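Long-range contacts in PilY2 protein (PDB 3TDQ), which probably takes part in the assembly of type 4 pili (fimbriae) and has a small beta fold, probably of the OB type: residues A[5-10]-A[57-62]; A[27-32]-A[61-66]. One frame throughout, in Å; residues are numbered along the deposited sequence.

Interaction 1: residues A[5-10]-A[57-62]; sequences QTFEGA and GTVSQP. With NA (sodium ion), chain D.
F7 has its CG between its backbone N and carbonyl carbon (chi1 72°), a rotation that swings the ring across the sheet onto the backbone of G57. A similar first torsion in T6 (chi1 64°) sets OG1 beside its carbonyl oxygen, so that both oxygens can grip one sodium ion. The two residues belong to the start of strand 6-17, which runs antiparallel to the end of strand 52-58 in a fold whose family falls in the OB clan. F7 and G57 form a hydrogen-bonded pair, with F7 N to G57 O and G57 N to F7 O each 3.0 Å. Glycine suits this position because the ring lies on the side of the sheet where a side chain would project: F7 CE1 comes within 3.4 Å of G57 C, and G57 N sits over one face, offset toward the rim.

T6 and T58 are the neighbouring non-hydrogen-bonded pair, beta-branched residues at home in extended chain, both directed to the face away from the F7 ring. CA-H...O contacts flank the pair, T6 CA to G57 O at 3.2 Å and T58 CA to Q5 O, neither joining T6 to T58 directly. Past the strand end, V59 N donates to Q5 O at 2.8 Å, nearly straight (172°) but from above the carbonyl plane. The flexible Q5 side chain crosses that of V59 and reaches a water, which donates to both Q5 OE1 and V59 O. On the side of T6 away from T58, T6 O (2.4 Å), T6 OG1 (2.8 Å), D3 O and three waters coordinate the sodium ion.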
# COMPACT_ATOMS: atom_id res chain seq x y z
N GLN A 5 -11.94 -13.18 -10.30
CA GLN A 5 -11.06 -12.58 -11.30
C GLN A 5 -10.02 -11.66 -10.68
O GLN A 5 -9.13 -11.19 -11.37
CB GLN A 5 -11.90 -11.83 -12.36
CG GLN A 5 -12.84 -12.78 -13.11
CD GLN A 5 -12.12 -13.95 -13.79
OE1 GLN A 5 -10.95 -13.85 -14.22
NE2 GLN A 5 -12.78 -15.09 -13.88
N THR A 6 -10.14 -11.38 -9.39
CA THR A 6 -9.14 -10.56 -8.70
C THR A 6 -8.49 -11.41 -7.62
O THR A 6 -9.04 -12.43 -7.17
CB THR A 6 -9.72 -9.26 -8.12
OG1 THR A 6 -10.68 -9.61 -7.12
CG2 THR A 6 -10.36 -8.35 -9.19
N PHE A 7 -7.32 -11.00 -7.19
CA PHE A 7 -6.63 -11.71 -6.11
C PHE A 7 -5.87 -10.70 -5.24
O PHE A 7 -5.57 -9.60 -5.68
CB PHE A 7 -5.68 -12.79 -6.68
CG PHE A 7 -4.46 -12.19 -7.33
CD1 PHE A 7 -4.49 -11.76 -8.66
CD2 PHE A 7 -3.28 -12.03 -6.60
CE1 PHE A 7 -3.36 -11.19 -9.24
CE2 PHE A 7 -2.16 -11.45 -7.17
CZ PHE A 7 -2.20 -11.05 -8.50
N GLU A 8 -5.53 -11.12 -4.03
CA GLU A 8 -4.73 -10.34 -3.11
C GLU A 8 -3.89 -11.29 -2.27
O GLU A 8 -4.34 -12.37 -1.90
CB GLU A 8 -5.62 -9.45 -2.21
CG GLU A 8 -4.82 -8.64 -1.20
CD GLU A 8 -5.62 -7.60 -0.45
OE1 GLU A 8 -6.72 -7.92 0.06
OE2 GLU A 8 -5.17 -6.44 -0.40
N GLY A 9 -2.67 -10.87 -1.96
CA GLY A 9 -1.79 -11.65 -1.11
C GLY A 9 -0.74 -10.80 -0.44
O GLY A 9 -0.74 -9.57 -0.55
N ALA A 10 0.18 -11.47 0.28
CA ALA A 10 1.31 -10.84 0.95
C ALA A 10 2.45 -11.84 1.04
O ALA A 10 2.21 -13.03 1.13
CB ALA A 10 0.92 -10.34 2.33
N GLY A 57 -4.26 -7.79 -7.64
CA GLY A 57 -4.30 -7.73 -9.09
C GLY A 57 -5.44 -8.51 -9.70
O GLY A 57 -6.41 -8.85 -9.02
N THR A 58 -5.27 -8.82 -11.00
CA THR A 58 -6.25 -9.51 -11.82
C THR A 58 -5.67 -10.83 -12.27
O THR A 58 -4.49 -10.91 -12.65
CB THR A 58 -6.63 -8.59 -13.04
OG1 THR A 58 -7.23 -7.39 -12.55
CG2 THR A 58 -7.63 -9.23 -14.00
N VAL A 59 -6.51 -11.84 -12.25
CA VAL A 59 -6.16 -13.18 -12.72
C VAL A 59 -5.94 -13.11 -14.25
O VAL A 59 -6.74 -12.49 -14.96
CB VAL A 59 -7.25 -14.21 -12.31
CG1 VAL A 59 -6.94 -15.60 -12.87
CG2 VAL A 59 -7.37 -14.27 -10.76
N SER A 60 -4.84 -13.67 -14.73
CA SER A 60 -4.47 -13.67 -16.15
C SER A 60 -3.53 -14.80 -16.45
O SER A 60 -2.98 -15.43 -15.54
CB SER A 60 -3.86 -12.33 -16.59
OG SER A 60 -2.77 -11.94 -15.76
N GLN A 61 -3.35 -15.06 -17.73
CA GLN A 61 -2.53 -16.16 -18.26
C GLN A 61 -1.35 -15.60 -19.07
O GLN A 61 -1.56 -14.68 -19.85
CB GLN A 61 -3.47 -17.04 -19.15
CG GLN A 61 -2.87 -18.35 -19.68
CD GLN A 61 -1.90 -18.19 -20.82
OE1 GLN A 61 -1.97 -17.26 -21.63
NE2 GLN A 61 -0.95 -19.10 -20.90
N PRO A 62 -0.12 -16.15 -18.98
CA PRO A 62 0.31 -17.30 -18.16
C PRO A 62 0.48 -16.96 -16.69
O PRO A 62 0.33 -17.85 -15.85
CB PRO A 62 1.61 -17.75 -18.83
CG PRO A 62 2.18 -16.48 -19.42
CD PRO A 62 0.98 -15.65 -19.84
NA NA D . -10.75 -11.97 -5.61
O HOH W 1 -9.41 -12.07 -15.27
O HOH W 2 -12.41 -10.46 -4.26
O HOH W 3 -11.05 -14.16 -4.76
O HOH W 4 -9.23 -10.37 -3.97

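Interaction 2: residues A[27-32]-A[61-66]; sequences HRLYRL and QPWSTI
L29 and W63 make the aromatic part of this contact, their side chains side by side and pointing the same way. L29 CB lies over the six-membered ring in a CH-pi contact, 3.8 Å from its centroid, while P62 CB lies toward the rim of the opposite face; a broad indole suits a place with aliphatic carbon on both sides. R31 bends at chi2 (79°) and chi3 (57°), bringing NH2 to the indole edge, 3.4 Å from W63 CD1, planes 69° apart; this is one of two modelled conformers, so the approach is tentative.

Backbone bonds bracket T65: R31 N donates to S64 O (2.8 Å) and I66 N to R31 O (2.9 Å). The single bridge, R31 with T65, joins strands 28-31 and 65-71, the two outermost of the five-stranded sheet, consistent with closure of an OB-type barrel.

Among apolar groups, I66 CD1 meets Y30 CB at 3.6 Å, and I66 CG2 faces L32 CD1; branched aliphatic side chains fit this buried side.

Two waters also bridge the segments. One donates to L29 O and accepts from S64 N, 2.9 Å away; another accepts from W63 N at 3.1 Å and, in this conformer, from R31 NE.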
# COMPACT_ATOMS: atom_id res chain seq x y z
N HIS A 27 8.29 -17.86 -4.11
CA HIS A 27 8.52 -18.89 -5.15
C HIS A 27 7.35 -19.06 -6.12
O HIS A 27 7.34 -20.03 -6.87
CB HIS A 27 8.93 -20.25 -4.53
CG HIS A 27 9.90 -20.09 -3.40
ND1 HIS A 27 11.17 -19.58 -3.60
CD2 HIS A 27 9.71 -20.29 -2.07
CE1 HIS A 27 11.73 -19.52 -2.40
NE2 HIS A 27 10.88 -19.95 -1.45
N ARG A 28 6.40 -18.11 -6.13
CA ARG A 28 5.32 -18.04 -7.13
C ARG A 28 5.67 -16.88 -8.07
O ARG A 28 6.34 -15.94 -7.64
CB ARG A 28 3.93 -17.84 -6.50
CG ARG A 28 3.31 -19.10 -5.90
CD ARG A 28 3.83 -19.40 -4.52
NE ARG A 28 3.24 -20.62 -3.96
CZ ARG A 28 3.64 -21.20 -2.84
NH1 ARG A 28 4.66 -20.71 -2.15
NH2 ARG A 28 3.04 -22.31 -2.41
N LEU A 29 5.22 -16.93 -9.33
CA LEU A 29 5.53 -15.85 -10.29
C LEU A 29 4.30 -15.06 -10.66
O LEU A 29 3.20 -15.61 -10.81
CB LEU A 29 6.15 -16.41 -11.58
CG LEU A 29 7.56 -17.01 -11.43
CD1 LEU A 29 7.95 -17.67 -12.69
CD2 LEU A 29 8.60 -15.92 -11.11
N TYR A 30 4.50 -13.73 -10.79
CA TYR A 30 3.46 -12.81 -11.17
C TYR A 30 3.97 -11.87 -12.22
O TYR A 30 5.16 -11.54 -12.22
CB TYR A 30 3.05 -11.95 -9.94
CG TYR A 30 2.52 -12.75 -8.77
CD1 TYR A 30 3.40 -13.28 -7.82
CD2 TYR A 30 1.16 -13.02 -8.64
CE1 TYR A 30 2.93 -14.06 -6.76
CE2 TYR A 30 0.68 -13.79 -7.58
CZ TYR A 30 1.58 -14.30 -6.64
OH TYR A 30 1.15 -15.07 -5.58
N ARG A 31 3.07 -11.38 -13.07
CA ARG A 31 3.42 -10.37 -14.05
C ARG A 31 3.37 -9.03 -13.32
O ARG A 31 2.40 -8.77 -12.60
CB ARG A 31 2.45 -10.38 -15.26
CG ARG A 31 2.80 -9.36 -16.36
CD ARG A 31 3.94 -9.84 -17.27
NE ARG A 31 3.63 -11.12 -17.89
CZ ARG A 31 4.53 -11.95 -18.41
NH1 ARG A 31 5.81 -11.62 -18.41
NH2 ARG A 31 4.15 -13.11 -18.93
N LEU A 32 4.41 -8.22 -13.46
CA LEU A 32 4.45 -6.90 -12.85
C LEU A 32 4.72 -5.90 -14.01
O LEU A 32 5.87 -5.65 -14.35
CB LEU A 32 5.47 -6.82 -11.71
CG LEU A 32 5.59 -5.51 -10.93
CD1 LEU A 32 4.23 -4.98 -10.47
CD2 LEU A 32 6.46 -5.71 -9.71
N GLN A 61 -3.35 -15.06 -17.73
CA GLN A 61 -2.53 -16.16 -18.26
C GLN A 61 -1.35 -15.60 -19.07
O GLN A 61 -1.56 -14.68 -19.85
CB GLN A 61 -3.47 -17.04 -19.15
CG GLN A 61 -2.87 -18.35 -19.68
CD GLN A 61 -1.90 -18.19 -20.82
OE1 GLN A 61 -1.97 -17.26 -21.63
NE2 GLN A 61 -0.95 -19.10 -20.90
N PRO A 62 -0.12 -16.15 -18.98
CA PRO A 62 0.31 -17.30 -18.16
C PRO A 62 0.48 -16.96 -16.69
O PRO A 62 0.33 -17.85 -15.85
CB PRO A 62 1.61 -17.75 -18.83
CG PRO A 62 2.18 -16.48 -19.42
CD PRO A 62 0.98 -15.65 -19.84
N TRP A 63 0.75 -15.67 -16.36
CA TRP A 63 0.91 -15.25 -14.97
C TRP A 63 -0.11 -14.22 -14.60
O TRP A 63 -0.42 -13.36 -15.43
CB TRP A 63 2.34 -14.70 -14.74
CG TRP A 63 3.42 -15.60 -15.27
CD1 TRP A 63 4.12 -15.45 -16.44
CD2 TRP A 63 3.82 -16.87 -14.73
NE1 TRP A 63 4.97 -16.52 -16.63
CE2 TRP A 63 4.81 -17.40 -15.58
CE3 TRP A 63 3.41 -17.63 -13.62
CZ2 TRP A 63 5.43 -18.64 -15.34
CZ3 TRP A 63 4.05 -18.83 -13.35
CH2 TRP A 63 5.02 -19.34 -14.23
N SER A 64 -0.60 -14.26 -13.34
CA SER A 64 -1.56 -13.25 -12.87
C SER A 64 -0.85 -11.92 -12.72
O SER A 64 0.37 -11.89 -12.48
CB SER A 64 -2.25 -13.69 -11.60
OG SER A 64 -3.22 -14.67 -11.97
N THR A 65 -1.58 -10.82 -12.95
CA THR A 65 -1.02 -9.48 -13.04
C THR A 65 -1.21 -8.68 -11.76
O THR A 65 -2.35 -8.46 -11.35
CB THR A 65 -1.66 -8.76 -14.24
OG1 THR A 65 -1.42 -9.54 -15.41
CG2 THR A 65 -1.08 -7.36 -14.48
N ILE A 66 -0.10 -8.21 -11.18
CA ILE A 66 -0.15 -7.35 -9.99
C ILE A 66 -0.38 -5.92 -10.49
O ILE A 66 0.43 -5.40 -11.26
CB ILE A 66 1.13 -7.50 -9.11
CG1 ILE A 66 1.17 -8.88 -8.41
CG2 ILE A 66 1.20 -6.34 -8.08
CD1 ILE A 66 2.49 -9.22 -7.68
O HOH W 5 0.55 -15.86 -11.28
O HOH W 6 0.99 -12.97 -17.85

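How the interactions relate
Interaction 1 is a surface contact, whereas interaction 2 is partly buried, with L32 and I66 in the interior. Both use the turn between strands 52-58 and 65-71 and share Q61 and P62, their centres about 7 Å apart. Interaction 1 continues the regular antiparallel sheet to the end where the sodium ion is bound; interaction 2 joins the sheet's two outermost strands through one bridge. Both use bridging waters, but the first rests on backbone bonds, the F7 ring on the buried G57 and the sodium site, the second on indole and aliphatic packing beside its bridge. They meet directly: S60 OG lies 2.8 Å from T65 OG1, probably hydrogen-bonded, and F7 CE1 packs against T65 O at 3.6 Å.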